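Local coordinates for uncharacterized protein (Bacteroides fragilis, PDB 3EWL), which is of unknown function but carries a thioredoxin-like domain with a CxxC sequence at a helix start, consistent with a role in thiol-disulfide chemistry, at residues M31-Y35 against M85-V91; M22-Q28 against L116-K120; F49-F55 against M129-I133. All blocks are in the same frame, centred on the assembly; numbering follows the deposited sequence.

How the interactions relate
Interactions 1 and 3 share one apolar layer beside the mixed sheet: Met31 SE lies 3.6 Å from Phe49 CE1, and Met31 also touches Leu132. Interaction 1 is the more central and more deeply buried, strand 29-34 meeting the segment that leads into strand 90-93 through rings and selenomethionine. Interaction 3, farther out and only partly buried, joins the end of helix 40-50 and the start of helix 53-61 to helix 129-137 through isoleucine, selenomethionine and a phenylalanine edge. Interaction 2 lies at the sheet's end, where two loops meet near solvent; lysine, backbone carbonyls and waters take over there. It reaches interaction 1 through Leu32 and Ile90, whereas about 7 Å separates its nearest atoms from those of interaction 3.

Interaction 1: M31-Y35 against M85-V91; sequences MLFFY and MPQGWIV
Strand 29-34, with Tyr35 in the loop just after it, faces the segment of Met85, Trp89 and Val91 without a backbone hydrogen bond between them; the nearest CA atoms, those of Phe33 and Val91, are 9.2 Å apart. Strand 64-70 runs between them, bonded to Phe33 through Leu67 and Ile69, so the contact is made by side chains alone. A type II turn, Pro86 to Trp89, folds the second segment back; Gly88, with phi 97°, suits its third position. Trp89 then presents the edge of its six-membered ring to a face of Phe33 in a T-shaped pair, planes at 65°, with CZ3 3.8 Å from Phe33 CD2. Pro86 CG packs over the centre of one Trp89 face, and Met31 CE lies 4.2 Å from Trp89 CH2. This is the parallel part of a thioredoxin-like sheet, whose buried face takes large apolar groups beneath helix 40-50. Met85, a flexible chain bent at both chi2 and chi3, brings CE almost centrally over the Tyr35 ring, 3.9 Å from its centroid, a CH-pi contact with SE standing farther off above the same face as a Met-aromatic partner. The same methyl lies 4.1 Å from Phe33 CE2, filling the notch between the two rings. At the far end of Tyr35, Val91 CG1 approaches the hydroxyl OH to 3.2 Å. Tyr35 also touches Cys42 of the possible CxxC site.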
loop_
_atom_site.group_PDB
_atom_site.type_symbol
_atom_site.label_atom_id
_atom_site.label_comp_id
_atom_site.label_asym_id
_atom_site.label_seq_id
_atom_site.Cartn_x
_atom_site.Cartn_y
_atom_site.Cartn_z
HETATM N N MSE A 31 1.607 5.725 0.029
HETATM C CA MSE A 31 1.619 4.764 -1.067
HETATM C C MSE A 31 0.774 3.567 -0.670
HETATM O O MSE A 31 1.091 2.889 0.310
HETATM C CB MSE A 31 3.035 4.329 -1.395
HETATM C CG MSE A 31 3.117 3.349 -2.595
HETATM SE SE MSE A 31 4.946 2.792 -3.028
HETATM C CE MSE A 31 5.064 1.209 -1.936
ATOM N N LEU A 32 -0.243 3.255 -1.463
ATOM C CA LEU A 32 -0.970 2.015 -1.248
ATOM C C LEU A 32 -0.337 0.894 -2.060
ATOM O O LEU A 32 -0.060 1.064 -3.241
ATOM C CB LEU A 32 -2.434 2.143 -1.667
ATOM C CG LEU A 32 -3.250 3.290 -1.116
ATOM C CD1 LEU A 32 -4.609 3.203 -1.825
ATOM C CD2 LEU A 32 -3.400 3.277 0.419
ATOM N N PHE A 33 -0.113 -0.240 -1.415
ATOM C CA PHE A 33 0.542 -1.376 -2.042
ATOM C C PHE A 33 -0.374 -2.585 -1.935
ATOM O O PHE A 33 -0.432 -3.231 -0.875
ATOM C CB PHE A 33 1.912 -1.638 -1.363
ATOM C CG PHE A 33 2.747 -2.735 -2.031
ATOM C CD1 PHE A 33 3.479 -2.472 -3.182
ATOM C CD2 PHE A 33 2.828 -4.017 -1.480
ATOM C CE1 PHE A 33 4.269 -3.474 -3.788
ATOM C CE2 PHE A 33 3.637 -5.014 -2.067
ATOM C CZ PHE A 33 4.345 -4.739 -3.241
ATOM N N PHE A 34 -1.137 -2.868 -2.997
ATOM C CA PHE A 34 -2.021 -4.014 -2.978
ATOM C C PHE A 34 -1.261 -5.225 -3.383
ATOM O O PHE A 34 -0.713 -5.276 -4.477
ATOM C CB PHE A 34 -3.299 -3.814 -3.810
ATOM C CG PHE A 34 -4.124 -2.615 -3.367
ATOM C CD1 PHE A 34 -4.928 -2.678 -2.224
ATOM C CD2 PHE A 34 -4.032 -1.396 -4.047
ATOM C CE1 PHE A 34 -5.676 -1.542 -1.789
ATOM C CE2 PHE A 34 -4.770 -0.264 -3.619
ATOM C CZ PHE A 34 -5.610 -0.357 -2.491
ATOM N N TYR A 35 -1.223 -6.219 -2.503
ATOM C CA TYR A 35 -0.350 -7.355 -2.736
ATOM C C TYR A 35 -1.005 -8.696 -2.407
ATOM O O TYR A 35 -2.115 -8.764 -1.839
ATOM C CB TYR A 35 0.951 -7.176 -1.931
ATOM C CG TYR A 35 0.795 -7.438 -0.424
ATOM C CD1 TYR A 35 1.071 -8.696 0.109
ATOM C CD2 TYR A 35 0.349 -6.431 0.456
ATOM C CE1 TYR A 35 0.924 -8.966 1.468
ATOM C CE2 TYR A 35 0.211 -6.689 1.832
ATOM C CZ TYR A 35 0.506 -7.967 2.322
ATOM O OH TYR A 35 0.412 -8.260 3.665
HETATM N N MSE A 85 7.388 -8.695 5.660
HETATM C CA MSE A 85 7.184 -7.515 4.832
HETATM C C MSE A 85 8.115 -6.404 5.253
HETATM O O MSE A 85 8.606 -6.390 6.399
HETATM C CB MSE A 85 5.734 -7.030 4.989
HETATM C CG MSE A 85 4.747 -7.936 4.266
HETATM SE SE MSE A 85 5.018 -7.938 2.319
HETATM C CE MSE A 85 4.131 -6.244 1.812
ATOM N N PRO A 86 8.382 -5.465 4.335
ATOM C CA PRO A 86 9.430 -4.483 4.617
ATOM C C PRO A 86 9.249 -3.734 5.945
ATOM O O PRO A 86 8.172 -3.251 6.290
ATOM C CB PRO A 86 9.312 -3.506 3.431
ATOM C CG PRO A 86 8.779 -4.303 2.346
ATOM C CD PRO A 86 7.784 -5.243 3.004
ATOM N N GLN A 87 10.343 -3.634 6.668
ATOM C CA GLN A 87 10.362 -2.917 7.923
ATOM C C GLN A 87 9.898 -1.455 7.772
ATOM O O GLN A 87 10.331 -0.762 6.868
ATOM C CB GLN A 87 11.792 -2.978 8.463
ATOM C CG GLN A 87 11.937 -3.778 9.703
ATOM C CD GLN A 87 11.266 -3.057 10.861
ATOM O OE1 GLN A 87 11.405 -1.819 11.012
ATOM N NE2 GLN A 87 10.514 -3.811 11.675
ATOM N N GLY A 88 9.008 -0.980 8.636
ATOM C CA GLY A 88 8.513 0.404 8.481
ATOM C C GLY A 88 7.184 0.534 7.739
ATOM O O GLY A 88 6.485 1.526 7.904
ATOM N N TRP A 89 6.842 -0.440 6.897
ATOM C CA TRP A 89 5.536 -0.477 6.221
ATOM C C TRP A 89 4.466 -0.909 7.180
ATOM O O TRP A 89 4.692 -1.800 8.023
ATOM C CB TRP A 89 5.542 -1.485 5.059
ATOM C CG TRP A 89 6.442 -1.103 3.890
ATOM C CD1 TRP A 89 7.510 -0.212 3.895
ATOM C CD2 TRP A 89 6.382 -1.638 2.563
ATOM N NE1 TRP A 89 8.095 -0.170 2.649
ATOM C CE2 TRP A 89 7.406 -1.010 1.807
ATOM C CE3 TRP A 89 5.540 -2.574 1.931
ATOM C CZ2 TRP A 89 7.624 -1.300 0.450
ATOM C CZ3 TRP A 89 5.752 -2.870 0.585
ATOM C CH2 TRP A 89 6.784 -2.231 -0.144
ATOM N N ILE A 90 3.306 -0.290 7.065
ATOM C CA ILE A 90 2.124 -0.768 7.744
ATOM C C ILE A 90 1.573 -1.887 6.865
ATOM O O ILE A 90 1.417 -1.689 5.680
ATOM C CB ILE A 90 1.119 0.369 7.904
ATOM C CG1 ILE A 90 1.746 1.451 8.783
ATOM C CG2 ILE A 90 -0.250 -0.124 8.520
ATOM C CD1 ILE A 90 0.906 2.723 8.776
ATOM N N VAL A 91 1.337 -3.071 7.446
ATOM C CA VAL A 91 0.916 -4.246 6.692
ATOM C C VAL A 91 -0.477 -4.638 7.183
ATOM O O VAL A 91 -0.631 -4.943 8.377
ATOM C CB VAL A 91 1.900 -5.402 6.928
ATOM C CG1 VAL A 91 1.420 -6.674 6.205
ATOM C CG2 VAL A 91 3.273 -4.979 6.469
#

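Interaction 2: M22-Q28 against L116-K120; sequences MSRLKAQ and LDGRK
Lys120 lays its aliphatic chain alongside Met22, the two chains running antiparallel to one another so that Lys120 CD lies 3.9 Å from Met22 SE. The lysine chain is bent at chi2, near its base, and again at chi4, which aims NZ at the backbone of the other loop. There NZ donates a hydrogen bond to Leu25 O; the modelled separation is very short, 2.5 Å, and its exact length is therefore doubtful. Met22 O is also close, 3.3 Å from NZ. Lysine suits this place because its methylenes can cross a greasy neighbour while its charged end meets carbonyl oxygens, which would favour the protonated form. Met22 does a second job: with CG anti to the backbone N (chi1 -177°) and its chain bent farther out, it meets Leu116 tip to tip, SE to CD1 at 3.9 Å, on the buried side where Leu32 also touches both. Toward solvent, the backbones themselves draw together, Gln28 CA and Gly118 CA being 4.6 Å apart; glycine suits the place, since a side chain would crowd the Gln28 amide. Two waters mediate here: one accepts from Ala27 N and donates to Gly118 O, the other donates to Gln28 O and accepts from Gln28 NE2 and, weakly, from Gly118 N. Asp117 steadies the turn, its OD1 taking the amide of Arg121 and, weakly, that of Arg119, while Lys120 N bonds to Asp117 O. A type I turn from Asp117 to Lys120 thus reverses the chain between strands 112-116 and 122-124, the antiparallel beta hairpin that closes the sheet of a thioredoxin-like fold, here packed against the loop entering strand 29-34.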
loop_
_atom_site.group_PDB
_atom_site.type_symbol
_atom_site.label_atom_id
_atom_site.label_comp_id
_atom_site.label_asym_id
_atom_site.label_seq_id
_atom_site.Cartn_x
_atom_site.Cartn_y
_atom_site.Cartn_z
HETATM N N MSE A 22 -7.958 3.713 6.558
HETATM C CA MSE A 22 -6.868 4.292 5.789
HETATM C C MSE A 22 -6.797 5.799 5.984
HETATM O O MSE A 22 -5.703 6.356 6.122
HETATM C CB MSE A 22 -7.012 3.942 4.311
HETATM C CG MSE A 22 -5.870 4.453 3.467
HETATM SE SE MSE A 22 -6.332 6.159 2.638
HETATM C CE MSE A 22 -7.417 5.316 1.212
ATOM N N SER A 23 -7.954 6.455 5.979
ATOM C CA SER A 23 -8.025 7.923 5.997
ATOM C C SER A 23 -7.466 8.454 7.306
ATOM O O SER A 23 -7.081 9.600 7.358
ATOM C CB SER A 23 -9.463 8.435 5.818
ATOM O OG SER A 23 -10.316 7.882 6.814
ATOM N N ARG A 24 -7.409 7.613 8.333
ATOM C CA ARG A 24 -6.929 8.021 9.646
ATOM C C ARG A 24 -5.417 8.021 9.727
ATOM O O ARG A 24 -4.846 8.496 10.728
ATOM C CB ARG A 24 -7.471 7.103 10.755
ATOM C CG ARG A 24 -8.985 7.025 10.777
ATOM C CD ARG A 24 -9.583 8.176 11.510
ATOM N NE ARG A 24 -10.077 7.743 12.818
ATOM C CZ ARG A 24 -11.307 7.284 13.048
ATOM N NH1 ARG A 24 -12.199 7.189 12.055
ATOM N NH2 ARG A 24 -11.646 6.923 14.282
ATOM N N LEU A 25 -4.758 7.451 8.713
ATOM C CA LEU A 25 -3.300 7.469 8.644
ATOM C C LEU A 25 -2.858 8.795 8.066
ATOM O O LEU A 25 -3.039 9.058 6.884
ATOM C CB LEU A 25 -2.769 6.342 7.772
ATOM C CG LEU A 25 -2.863 4.931 8.341
ATOM C CD1 LEU A 25 -2.366 3.928 7.304
ATOM C CD2 LEU A 25 -2.055 4.813 9.631
ATOM N N LYS A 26 -2.292 9.642 8.906
ATOM C CA LYS A 26 -1.846 10.957 8.465
ATOM C C LYS A 26 -0.473 10.791 7.852
ATOM O O LYS A 26 0.347 10.043 8.415
ATOM C CB LYS A 26 -1.755 11.869 9.685
ATOM C CG LYS A 26 -1.259 11.126 10.959
ATOM C CD LYS A 26 0.242 11.381 11.315
ATOM C CE LYS A 26 0.360 12.551 12.263
ATOM N NZ LYS A 26 -0.952 13.054 12.815
ATOM N N ALA A 27 -0.224 11.457 6.719
ATOM C CA ALA A 27 1.129 11.586 6.186
ATOM C C ALA A 27 1.123 12.509 4.973
ATOM O O ALA A 27 0.066 12.721 4.358
ATOM C CB ALA A 27 1.715 10.220 5.801
ATOM N N GLN A 28 2.294 13.030 4.615
ATOM C CA GLN A 28 2.402 13.898 3.452
ATOM C C GLN A 28 2.102 13.146 2.172
ATOM O O GLN A 28 1.481 13.683 1.254
ATOM C CB GLN A 28 3.785 14.561 3.353
ATOM C CG GLN A 28 3.788 15.766 2.388
ATOM C CD GLN A 28 2.939 16.974 2.909
ATOM O OE1 GLN A 28 3.309 17.653 3.897
ATOM N NE2 GLN A 28 1.802 17.242 2.230
ATOM N N LEU A 116 -0.942 8.526 -3.074
ATOM C CA LEU A 116 -1.927 9.504 -2.649
ATOM C C LEU A 116 -1.164 10.665 -2.048
ATOM O O LEU A 116 -0.070 10.459 -1.499
ATOM C CB LEU A 116 -2.840 8.946 -1.527
ATOM C CG LEU A 116 -3.307 7.520 -1.650
ATOM C CD1 LEU A 116 -4.178 7.150 -0.468
ATOM C CD2 LEU A 116 -4.054 7.330 -2.994
ATOM N N ASP A 117 -1.751 11.866 -2.123
ATOM C CA ASP A 117 -1.156 13.055 -1.545
ATOM C C ASP A 117 -1.629 13.256 -0.117
ATOM O O ASP A 117 -2.146 12.334 0.514
ATOM C CB ASP A 117 -1.492 14.289 -2.392
ATOM C CG ASP A 117 -2.974 14.781 -2.246
ATOM O OD1 ASP A 117 -3.798 14.265 -1.457
ATOM O OD2 ASP A 117 -3.293 15.764 -2.939
ATOM N N GLY A 118 -1.463 14.479 0.376
ATOM C CA GLY A 118 -1.770 14.826 1.739
ATOM C C GLY A 118 -3.247 14.776 2.049
ATOM O O GLY A 118 -3.626 14.514 3.188
ATOM N N ARG A 119 -4.081 15.034 1.052
ATOM C CA ARG A 119 -5.540 14.934 1.251
ATOM C C ARG A 119 -6.115 13.551 0.898
ATOM O O ARG A 119 -7.329 13.370 0.867
ATOM C CB ARG A 119 -6.269 16.069 0.503
ATOM C CG ARG A 119 -6.348 17.326 1.407
ATOM C CD ARG A 119 -6.710 18.671 0.708
ATOM N NE ARG A 119 -6.479 19.775 1.663
ATOM C CZ ARG A 119 -7.057 20.971 1.616
ATOM N NH1 ARG A 119 -7.923 21.246 0.647
ATOM N NH2 ARG A 119 -6.769 21.885 2.543
ATOM N N LYS A 120 -5.230 12.585 0.648
ATOM C CA LYS A 120 -5.636 11.250 0.210
ATOM C C LYS A 120 -6.233 11.318 -1.170
ATOM O O LYS A 120 -7.058 10.475 -1.559
ATOM C CB LYS A 120 -6.657 10.633 1.167
ATOM C CG LYS A 120 -6.161 10.402 2.545
ATOM C CD LYS A 120 -4.817 9.742 2.520
ATOM C CE LYS A 120 -4.048 10.089 3.780
ATOM N NZ LYS A 120 -4.192 8.983 4.695
HETATM O O HOH W 1 -2.656 12.442 5.530
HETATM O O HOH W 2 0.906 15.464 -0.395
#

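Interaction 3: F49-F55 against M129-I133; sequences FAEIPAF and MEQLI
Apolar contacts between side-chain ends hold Ile52 against the C-terminal helix. Its CD1 meets Met129 SE tip to tip at 3.6 Å and lies at a slant to Ile133, CD1 to CD1 at 3.5 Å. Ile52 occupies the N-cap position before helix 53-61, in the short break after helix 40-50. Its two branches suit the place: the CG1-CD1 arm reaches between Met129 and Ile133, which stand one turn apart on their helix, while CG2 packs over one face of Phe55. Met129 leaves with CG anti to its backbone N (chi1 -174°) and then bends at chi2 and chi3; this path carries CE on to the Phe49 backbone, 3.5 Å from Phe49 N. An unbranched, flexible chain can follow this bent path. The helix it belongs to, 129-137, lies on the same side of the central sheet as helix 40-50, as in the thioredoxin fold, and Leu132 reaches in between Phe45, Met31 and Ile113 on that side. Aromatic contacts centre on Phe55. Met129 SE lies beside its ring, 81° off the normal and 3.9 Å from CE2, a Met-aromatic contact made at the edge rather than over a face. The same ring end points into the helix backbone: Leu132 C and Ile133 N both stand at its edge, near the plane, and CZ is 3.6 Å from Ile133 CA. The side chains of Ile133 and Phe55 run at about a right angle, with Ile133 CG1 also close to CZ, while Leu132 CB comes to 4.0 Å from CZ. Within 49-55 itself, Phe55 CD2 packs over a face of Phe49, which reaches on to Leu64 and Val66 of the sheet.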
loop_
_atom_site.group_PDB
_atom_site.type_symbol
_atom_site.label_atom_id
_atom_site.label_comp_id
_atom_site.label_asym_id
_atom_site.label_seq_id
_atom_site.Cartn_x
_atom_site.Cartn_y
_atom_site.Cartn_z
ATOM N N PHE A 49 12.277 -1.468 -3.896
ATOM C CA PHE A 49 11.888 -0.283 -3.140
ATOM C C PHE A 49 12.927 0.022 -2.045
ATOM O O PHE A 49 13.316 1.179 -1.874
ATOM C CB PHE A 49 10.476 -0.472 -2.541
ATOM C CG PHE A 49 9.898 0.769 -1.932
ATOM C CD1 PHE A 49 9.017 1.569 -2.665
ATOM C CD2 PHE A 49 10.254 1.149 -0.628
ATOM C CE1 PHE A 49 8.475 2.738 -2.109
ATOM C CE2 PHE A 49 9.726 2.303 -0.049
ATOM C CZ PHE A 49 8.832 3.106 -0.790
ATOM N N ALA A 50 13.398 -1.021 -1.341
ATOM C CA ALA A 50 14.307 -0.868 -0.184
ATOM C C ALA A 50 15.695 -0.426 -0.626
ATOM O O ALA A 50 16.481 0.052 0.203
ATOM C CB ALA A 50 14.411 -2.168 0.619
ATOM N N GLU A 51 16.019 -0.615 -1.910
ATOM C CA GLU A 51 17.308 -0.134 -2.420
ATOM C C GLU A 51 17.246 1.196 -3.152
ATOM O O GLU A 51 18.182 1.537 -3.839
ATOM C CB GLU A 51 18.092 -1.198 -3.210
ATOM C CG GLU A 51 17.385 -1.820 -4.362
ATOM C CD GLU A 51 17.604 -3.324 -4.404
ATOM O OE1 GLU A 51 17.482 -3.935 -5.473
ATOM O OE2 GLU A 51 17.884 -3.905 -3.358
ATOM N N ILE A 52 16.169 1.956 -2.962
ATOM C CA ILE A 52 16.101 3.365 -3.393
ATOM C C ILE A 52 16.199 4.292 -2.148
ATOM O O ILE A 52 15.239 4.411 -1.376
ATOM C CB ILE A 52 14.800 3.647 -4.189
ATOM C CG1 ILE A 52 14.676 2.671 -5.382
ATOM C CG2 ILE A 52 14.766 5.096 -4.657
ATOM C CD1 ILE A 52 13.317 2.690 -6.050
ATOM N N PRO A 53 17.358 4.943 -1.935
ATOM C CA PRO A 53 17.587 5.503 -0.585
ATOM C C PRO A 53 16.633 6.626 -0.199
ATOM O O PRO A 53 16.215 6.686 0.957
ATOM C CB PRO A 53 19.060 6.004 -0.621
ATOM C CG PRO A 53 19.628 5.493 -1.911
ATOM C CD PRO A 53 18.449 5.304 -2.852
ATOM N N ALA A 54 16.298 7.492 -1.156
ATOM C CA ALA A 54 15.273 8.536 -0.985
ATOM C C ALA A 54 13.957 7.956 -0.423
ATOM O O ALA A 54 13.330 8.523 0.493
ATOM C CB ALA A 54 15.025 9.245 -2.318
ATOM N N PHE A 55 13.563 6.808 -0.974
ATOM C CA PHE A 55 12.333 6.125 -0.573
ATOM C C PHE A 55 12.473 5.594 0.860
ATOM O O PHE A 55 11.585 5.778 1.679
ATOM C CB PHE A 55 12.010 4.971 -1.540
ATOM C CG PHE A 55 11.435 5.399 -2.859
ATOM C CD1 PHE A 55 11.394 6.757 -3.243
ATOM C CD2 PHE A 55 10.954 4.433 -3.747
ATOM C CE1 PHE A 55 10.864 7.138 -4.471
ATOM C CE2 PHE A 55 10.421 4.805 -4.999
ATOM C CZ PHE A 55 10.359 6.159 -5.352
HETATM N N MSE A 129 7.320 1.756 -10.646
HETATM C CA MSE A 129 8.483 2.173 -9.908
HETATM C C MSE A 129 9.143 3.398 -10.572
HETATM O O MSE A 129 9.475 4.400 -9.903
HETATM C CB MSE A 129 9.453 0.992 -9.768
HETATM C CG MSE A 129 10.645 1.299 -8.885
HETATM SE SE MSE A 129 10.108 1.421 -7.003
HETATM C CE MSE A 129 10.262 -0.458 -6.551
ATOM N N GLU A 130 9.277 3.323 -11.892
ATOM C CA GLU A 130 9.812 4.423 -12.686
ATOM C C GLU A 130 9.043 5.716 -12.445
ATOM O O GLU A 130 9.648 6.776 -12.252
ATOM C CB GLU A 130 9.727 4.093 -14.191
ATOM C CG GLU A 130 10.714 3.038 -14.674
ATOM C CD GLU A 130 10.206 1.578 -14.484
ATOM O OE1 GLU A 130 10.872 0.652 -15.030
ATOM O OE2 GLU A 130 9.155 1.346 -13.807
ATOM N N GLN A 131 7.709 5.637 -12.511
ATOM C CA GLN A 131 6.867 6.821 -12.361
ATOM C C GLN A 131 6.936 7.400 -10.961
ATOM O O GLN A 131 6.873 8.615 -10.785
ATOM C CB GLN A 131 5.390 6.524 -12.684
ATOM C CG GLN A 131 4.887 7.104 -13.990
ATOM C CD GLN A 131 3.349 7.098 -14.141
ATOM O OE1 GLN A 131 2.652 6.131 -13.752
ATOM N NE2 GLN A 131 2.820 8.175 -14.726
ATOM N N LEU A 132 7.011 6.511 -9.966
ATOM C CA LEU A 132 7.176 6.912 -8.559
ATOM C C LEU A 132 8.484 7.660 -8.305
ATOM O O LEU A 132 8.473 8.762 -7.750
ATOM C CB LEU A 132 7.134 5.686 -7.642
ATOM C CG LEU A 132 5.771 5.271 -7.126
ATOM C CD1 LEU A 132 5.910 3.830 -6.552
ATOM C CD2 LEU A 132 5.276 6.299 -6.093
ATOM N N ILE A 133 9.587 7.052 -8.735
ATOM C CA ILE A 133 10.909 7.621 -8.574
ATOM C C ILE A 133 10.890 8.987 -9.219
ATOM O O ILE A 133 11.185 10.013 -8.572
ATOM C CB ILE A 133 11.988 6.714 -9.212
ATOM C CG1 ILE A 133 12.251 5.489 -8.341
ATOM C CG2 ILE A 133 13.317 7.476 -9.443
ATOM C CD1 ILE A 133 12.894 4.355 -9.102
#